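Local coordinates for protein isoform 2 of Dual oxidase maturation factor 1 (Homo sapiens, PDB 7D3F) that probably supports the maturation of the dual oxidase DUOX1 and its transport from the endoplasmic reticulum to the plasma membrane, at residues B[87-99]-B[112-126]. Residues are numbered along the deposited sequence; the frame is centred on the assembly and turned at random.
Sequences YKAFSSEWISADI and LTGTPVQQLNETINY. With MAN (alpha-D-mannopyranose), chain E; NAG (2-acetamido-2-deoxy-beta-D-glucopyranose), chain S; MAN (alpha-D-mannopyranose), chain C.
Gln119 reaches across to the backbone of Ser96 and continues the pairing where the strands of a β-hairpin part. Its chain runs extended beyond CG (chi2 -174°), and Gln119 OE1 accepts a hydrogen bond from Ser96 N at 3.0 Å, in the carbonyl plane and on a lone pair. In its own segment, Gln119 NE2 gives a 3.0 Å bond to Pro116 O, which lies close to the amide plane. The same NE2 is modelled implausibly close to Ser96 O, so that bond is doubtful; the sound partner of Ser96 O is Thr115 N, at 2.9 Å. Ser96 OG and Thr115 OG1 are also hydrogen-bonded to each other. Further along, Asp98 and Thr113 form an antiparallel hydrogen-bonded pair, while Asp98 OD2 is hydrogen-bonded to Ser82 OG of strand 77-86. Past Thr115 the chain turns a corner through the cis peptide before Pro116.

A second polar group surrounds Glu122. Its OE1 lies in the plane of the Tyr87 ring, 3.0 Å from Tyr87 OH. Glu122 OE1 also accepts a hydrogen bond from O2 of a glycan mannose; Tyr126 OH lies at the edge of the Tyr87 ring, near its plane. Glu122 OE2 forms a salt bridge with Lys88 NZ, 3.4 Å, whose hydrogen bond is weak. Between the two groups Ile95 and Ile124 meet tip to tip, CD1 to CD1 at 3.7 Å, and Ile124 CD1 sits over one face of Tyr87 toward its rim.

All this belongs to the antiparallel sheet of the part predicted to be extracellular: strand 94-103 runs between 107-114 and 77-86, with 122-131 beyond 107-114, and helix 152-160 packs on Ile99 and Leu112.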
loop_
_atom_site.group_PDB
_atom_site.type_symbol
_atom_site.label_atom_id
_atom_site.label_comp_id
_atom_site.label_asym_id
_atom_site.label_seq_id
_atom_site.Cartn_x
_atom_site.Cartn_y
_atom_site.Cartn_z
ATOM N N TYR B 87 28.623 12.832 -28.415
ATOM C CA TYR B 87 28.298 12.867 -26.993
ATOM C C TYR B 87 27.044 13.682 -26.695
ATOM O O TYR B 87 26.100 13.169 -26.089
ATOM C CB TYR B 87 29.490 13.419 -26.201
ATOM C CG TYR B 87 29.219 13.565 -24.724
ATOM C CD1 TYR B 87 28.842 12.471 -23.957
ATOM C CD2 TYR B 87 29.348 14.794 -24.092
ATOM C CE1 TYR B 87 28.595 12.595 -22.605
ATOM C CE2 TYR B 87 29.103 14.929 -22.741
ATOM C CZ TYR B 87 28.727 13.827 -22.002
ATOM O OH TYR B 87 28.483 13.954 -20.654
ATOM N N LYS B 88 27.010 14.945 -27.114
ATOM C CA LYS B 88 25.909 15.827 -26.762
ATOM C C LYS B 88 25.538 16.695 -27.955
ATOM O O LYS B 88 26.305 16.840 -28.910
ATOM C CB LYS B 88 26.258 16.712 -25.558
ATOM C CG LYS B 88 27.349 17.735 -25.832
ATOM C CD LYS B 88 27.540 18.661 -24.642
ATOM C CE LYS B 88 28.535 19.766 -24.950
ATOM N NZ LYS B 88 28.674 20.713 -23.811
ATOM N N ALA B 89 24.340 17.268 -27.884
ATOM C CA ALA B 89 23.867 18.158 -28.930
ATOM C C ALA B 89 24.610 19.490 -28.879
ATOM O O ALA B 89 25.208 19.863 -27.865
ATOM C CB ALA B 89 22.363 18.391 -28.796
ATOM N N PHE B 90 24.563 20.209 -30.003
ATOM C CA PHE B 90 25.241 21.497 -30.154
ATOM C C PHE B 90 26.738 21.362 -29.886
ATOM O O PHE B 90 27.377 22.262 -29.337
ATOM C CB PHE B 90 24.613 22.564 -29.254
ATOM C CG PHE B 90 23.113 22.559 -29.277
ATOM C CD1 PHE B 90 22.394 21.972 -28.249
ATOM C CD2 PHE B 90 22.421 23.126 -30.335
ATOM C CE1 PHE B 90 21.014 21.958 -28.270
ATOM C CE2 PHE B 90 21.041 23.114 -30.362
ATOM C CZ PHE B 90 20.337 22.528 -29.327
ATOM N N SER B 91 27.299 20.221 -30.281
ATOM C CA SER B 91 28.717 19.941 -30.080
ATOM C C SER B 91 29.122 18.842 -31.046
ATOM O O SER B 91 28.518 17.764 -31.042
ATOM C CB SER B 91 28.995 19.524 -28.635
ATOM O OG SER B 91 30.337 19.101 -28.476
ATOM N N SER B 92 30.135 19.107 -31.864
ATOM C CA SER B 92 30.625 18.137 -32.835
ATOM C C SER B 92 31.727 17.247 -32.277
ATOM O O SER B 92 32.228 16.381 -33.001
ATOM C CB SER B 92 31.128 18.856 -34.090
ATOM O OG SER B 92 32.158 19.775 -33.772
ATOM N N GLU B 93 32.114 17.437 -31.018
ATOM C CA GLU B 93 33.166 16.624 -30.428
ATOM C C GLU B 93 32.664 15.212 -30.148
ATOM O O GLU B 93 31.514 15.010 -29.747
ATOM C CB GLU B 93 33.672 17.264 -29.137
ATOM C CG GLU B 93 34.394 18.584 -29.337
ATOM C CD GLU B 93 35.560 18.466 -30.296
ATOM O OE1 GLU B 93 35.623 19.259 -31.258
ATOM O OE2 GLU B 93 36.410 17.573 -30.091
ATOM N N TRP B 94 33.538 14.234 -30.362
ATOM C CA TRP B 94 33.240 12.835 -30.099
ATOM C C TRP B 94 33.987 12.360 -28.860
ATOM O O TRP B 94 35.043 12.891 -28.506
ATOM C CB TRP B 94 33.608 11.950 -31.293
ATOM C CG TRP B 94 32.601 11.972 -32.400
ATOM C CD1 TRP B 94 31.736 12.983 -32.703
ATOM C CD2 TRP B 94 32.344 10.926 -33.345
ATOM N NE1 TRP B 94 30.962 12.633 -33.783
ATOM C CE2 TRP B 94 31.316 11.376 -34.195
ATOM C CE3 TRP B 94 32.888 9.655 -33.555
ATOM C CZ2 TRP B 94 30.819 10.599 -35.240
ATOM C CZ3 TRP B 94 32.394 8.886 -34.594
ATOM C CH2 TRP B 94 31.369 9.361 -35.422
ATOM N N ILE B 95 33.423 11.351 -28.204
ATOM C CA ILE B 95 34.013 10.755 -27.014
ATOM C C ILE B 95 34.328 9.295 -27.296
ATOM O O ILE B 95 33.621 8.615 -28.051
ATOM C CB ILE B 95 33.089 10.874 -25.783
ATOM C CG1 ILE B 95 31.760 10.159 -26.043
ATOM C CG2 ILE B 95 32.862 12.330 -25.425
ATOM C CD1 ILE B 95 30.977 9.845 -24.790
ATOM N N SER B 96 35.405 8.816 -26.679
ATOM C CA SER B 96 35.750 7.403 -26.667
ATOM C C SER B 96 35.236 6.805 -25.365
ATOM O O SER B 96 35.649 7.227 -24.280
ATOM C CB SER B 96 37.261 7.204 -26.794
ATOM O OG SER B 96 37.614 5.846 -26.599
ATOM N N ALA B 97 34.337 5.830 -25.470
ATOM C CA ALA B 97 33.693 5.302 -24.279
ATOM C C ALA B 97 33.253 3.865 -24.507
ATOM O O ALA B 97 33.087 3.411 -25.644
ATOM C CB ALA B 97 32.490 6.161 -23.869
ATOM N N ASP B 98 33.067 3.155 -23.397
ATOM C CA ASP B 98 32.425 1.851 -23.401
ATOM C C ASP B 98 30.925 2.049 -23.237
ATOM O O ASP B 98 30.470 2.644 -22.250
ATOM C CB ASP B 98 32.971 0.956 -22.289
ATOM C CG ASP B 98 34.463 0.721 -22.404
ATOM O OD1 ASP B 98 35.174 0.926 -21.399
ATOM O OD2 ASP B 98 34.926 0.341 -23.499
ATOM N N ILE B 99 30.165 1.560 -24.211
ATOM C CA ILE B 99 28.710 1.602 -24.196
ATOM C C ILE B 99 28.209 0.190 -23.942
ATOM O O ILE B 99 28.579 -0.749 -24.660
ATOM C CB ILE B 99 28.151 2.166 -25.512
ATOM C CG1 ILE B 99 28.918 3.431 -25.901
ATOM C CG2 ILE B 99 26.668 2.462 -25.373
ATOM C CD1 ILE B 99 28.469 4.046 -27.201
ATOM N N LEU B 112 27.165 4.207 -20.078
ATOM C CA LEU B 112 28.086 4.937 -20.944
ATOM C C LEU B 112 29.243 5.393 -20.064
ATOM O O LEU B 112 29.113 6.372 -19.323
ATOM C CB LEU B 112 27.396 6.119 -21.621
ATOM C CG LEU B 112 28.273 7.034 -22.477
ATOM C CD1 LEU B 112 28.759 6.315 -23.723
ATOM C CD2 LEU B 112 27.522 8.303 -22.844
ATOM N N THR B 113 30.360 4.673 -20.123
ATOM C CA THR B 113 31.516 4.950 -19.276
ATOM C C THR B 113 32.647 5.465 -20.153
ATOM O O THR B 113 33.165 4.730 -20.999
ATOM C CB THR B 113 31.947 3.701 -18.511
ATOM O OG1 THR B 113 30.860 3.231 -17.704
ATOM C CG2 THR B 113 33.135 4.017 -17.618
ATOM N N GLY B 114 33.036 6.720 -19.944
ATOM C CA GLY B 114 34.103 7.292 -20.741
ATOM C C GLY B 114 35.429 6.598 -20.497
ATOM O O GLY B 114 35.715 6.113 -19.400
ATOM N N THR B 115 36.249 6.548 -21.547
ATOM C CA THR B 115 37.591 5.969 -21.487
ATOM C C THR B 115 38.577 6.978 -22.057
ATOM O O THR B 115 38.840 6.988 -23.267
ATOM C CB THR B 115 37.662 4.646 -22.245
ATOM O OG1 THR B 115 37.226 4.842 -23.596
ATOM C CG2 THR B 115 36.782 3.606 -21.579
ATOM N N PRO B 116 39.150 7.851 -21.212
ATOM C CA PRO B 116 38.960 7.928 -19.759
ATOM C C PRO B 116 37.635 8.573 -19.359
ATOM O O PRO B 116 36.962 9.161 -20.205
ATOM C CB PRO B 116 40.136 8.790 -19.304
ATOM C CG PRO B 116 40.385 9.691 -20.459
ATOM C CD PRO B 116 40.106 8.867 -21.690
ATOM N N VAL B 117 37.271 8.449 -18.080
ATOM C CA VAL B 117 36.000 8.992 -17.605
ATOM C C VAL B 117 35.943 10.498 -17.826
ATOM O O VAL B 117 34.901 11.046 -18.210
ATOM C CB VAL B 117 35.786 8.626 -16.125
ATOM C CG1 VAL B 117 34.479 9.212 -15.613
ATOM C CG2 VAL B 117 35.804 7.116 -15.944
ATOM N N GLN B 118 37.056 11.189 -17.597
ATOM C CA GLN B 118 37.127 12.638 -17.772
ATOM C C GLN B 118 37.471 12.935 -19.228
ATOM O O GLN B 118 38.641 12.907 -19.621
ATOM C CB GLN B 118 38.155 13.240 -16.819
ATOM C CG GLN B 118 37.806 13.084 -15.346
ATOM C CD GLN B 118 36.623 13.938 -14.936
ATOM O OE1 GLN B 118 36.423 15.033 -15.462
ATOM N NE2 GLN B 118 35.829 13.439 -13.997
ATOM N N GLN B 119 36.449 13.221 -20.033
ATOM C CA GLN B 119 36.616 13.612 -21.427
ATOM C C GLN B 119 35.820 14.879 -21.700
ATOM O O GLN B 119 34.704 15.036 -21.195
ATOM C CB GLN B 119 36.162 12.508 -22.382
ATOM C CG GLN B 119 37.113 11.341 -22.482
ATOM C CD GLN B 119 36.688 10.363 -23.544
ATOM O OE1 GLN B 119 36.433 10.743 -24.687
ATOM N NE2 GLN B 119 36.588 9.096 -23.174
ATOM N N LEU B 120 36.398 15.781 -22.500
ATOM C CA LEU B 120 35.774 17.056 -22.861
ATOM C C LEU B 120 35.358 17.858 -21.627
ATOM O O LEU B 120 34.317 18.519 -21.634
ATOM C CB LEU B 120 34.569 16.854 -23.785
ATOM C CG LEU B 120 34.828 16.052 -25.056
ATOM C CD1 LEU B 120 33.539 15.851 -25.837
ATOM C CD2 LEU B 120 35.878 16.762 -25.888
ATOM N N ASN B 121 36.155 17.794 -20.555
ATOM C CA ASN B 121 35.853 18.463 -19.283
ATOM C C ASN B 121 34.517 18.012 -18.694
ATOM O O ASN B 121 33.832 18.783 -18.015
ATOM C CB ASN B 121 35.888 19.988 -19.427
ATOM C CG ASN B 121 37.273 20.505 -19.751
ATOM O OD1 ASN B 121 37.462 21.278 -20.690
ATOM N ND2 ASN B 121 38.257 20.066 -18.976
ATOM N N GLU B 122 34.149 16.754 -18.923
ATOM C CA GLU B 122 32.905 16.204 -18.407
ATOM C C GLU B 122 33.156 14.815 -17.835
ATOM O O GLU B 122 34.078 14.111 -18.253
ATOM C CB GLU B 122 31.821 16.137 -19.491
ATOM C CG GLU B 122 31.562 17.462 -20.195
ATOM C CD GLU B 122 30.173 17.544 -20.791
ATOM O OE1 GLU B 122 29.280 16.817 -20.311
ATOM O OE2 GLU B 122 29.975 18.336 -21.737
ATOM N N THR B 123 32.321 14.431 -16.872
ATOM C CA THR B 123 32.387 13.117 -16.249
ATOM C C THR B 123 31.400 12.197 -16.957
ATOM O O THR B 123 30.186 12.422 -16.901
ATOM C CB THR B 123 32.067 13.204 -14.756
ATOM O OG1 THR B 123 32.830 14.263 -14.167
ATOM C CG2 THR B 123 32.409 11.897 -14.059
ATOM N N ILE B 124 31.918 11.167 -17.622
ATOM C CA ILE B 124 31.072 10.262 -18.391
ATOM C C ILE B 124 31.025 8.906 -17.703
ATOM O O ILE B 124 31.853 8.028 -17.973
ATOM C CB ILE B 124 31.574 10.134 -19.840
ATOM C CG1 ILE B 124 31.805 11.521 -20.442
ATOM C CG2 ILE B 124 30.583 9.347 -20.681
ATOM C CD1 ILE B 124 32.411 11.495 -21.825
ATOM N N ASN B 125 30.057 8.730 -16.804
ATOM C CA ASN B 125 29.830 7.466 -16.113
ATOM C C ASN B 125 28.334 7.200 -15.995
ATOM O O ASN B 125 27.833 6.811 -14.935
ATOM C CB ASN B 125 30.500 7.459 -14.740
ATOM C CG ASN B 125 30.608 6.067 -14.147
ATOM O OD1 ASN B 125 30.542 5.068 -14.863
ATOM N ND2 ASN B 125 30.772 5.994 -12.832
ATOM N N TYR B 126 27.601 7.418 -17.084
ATOM C CA TYR B 126 26.149 7.304 -17.046
ATOM C C TYR B 126 25.715 5.857 -16.847
ATOM O O TYR B 126 26.287 4.935 -17.432
ATOM C CB TYR B 126 25.535 7.840 -18.338
ATOM C CG TYR B 126 25.831 9.292 -18.620
ATOM C CD1 TYR B 126 26.989 9.666 -19.290
ATOM C CD2 TYR B 126 24.949 10.290 -18.226
ATOM C CE1 TYR B 126 27.263 10.990 -19.554
ATOM C CE2 TYR B 126 25.215 11.619 -18.487
ATOM C CZ TYR B 126 26.374 11.962 -19.152
ATOM O OH TYR B 126 26.648 13.282 -19.415
HETATM C C1 MAN E . 25.902 12.579 -14.002
HETATM C C2 MAN E . 26.737 12.379 -15.283
HETATM C C3 MAN E . 27.625 11.162 -15.109
HETATM C C4 MAN E . 28.510 11.337 -13.870
HETATM C C5 MAN E . 27.628 11.540 -12.629
HETATM C C6 MAN E . 28.431 11.843 -11.378
HETATM O O2 MAN E . 27.642 13.460 -15.468
HETATM O O3 MAN E . 28.428 10.926 -16.259
HETATM O O4 MAN E . 29.316 10.191 -13.684
HETATM O O5 MAN E . 26.729 12.658 -12.849
HETATM O O6 MAN E . 27.525 11.962 -10.287
HETATM C C1 NAG S . 39.618 20.483 -19.194
HETATM C C2 NAG S . 40.096 21.340 -18.022
HETATM C C3 NAG S . 41.541 21.784 -18.237
HETATM C C4 NAG S . 42.430 20.579 -18.516
HETATM C C5 NAG S . 41.863 19.756 -19.669
HETATM C C6 NAG S . 42.633 18.481 -19.919
HETATM C C7 NAG S . 39.001 23.451 -18.709
HETATM C C8 NAG S . 38.061 24.538 -18.282
HETATM N N2 NAG S . 39.223 22.486 -17.807
HETATM O O3 NAG S . 41.998 22.463 -17.073
HETATM O O4 NAG S . 43.746 21.010 -18.845
HETATM O O5 NAG S . 40.511 19.371 -19.377
HETATM O O6 NAG S . 42.111 17.401 -19.157
HETATM O O7 NAG S . 39.531 23.450 -19.818
HETATM C C1 MAN C . 27.101 14.395 -16.421
HETATM C C2 MAN C . 28.302 15.089 -17.078
HETATM C C3 MAN C . 29.049 15.899 -16.022
HETATM C C4 MAN C . 28.094 16.844 -15.267
HETATM C C5 MAN C . 26.889 16.065 -14.711
HETATM C C6 MAN C . 25.833 16.968 -14.105
HETATM O O2 MAN C . 27.884 16.032 -18.065
HETATM O O3 MAN C . 30.124 16.638 -16.590
HETATM O O4 MAN C . 28.781 17.457 -14.190
HETATM O O5 MAN C . 26.263 15.324 -15.778
HETATM O O6 MAN C . 24.771 16.149 -13.626
#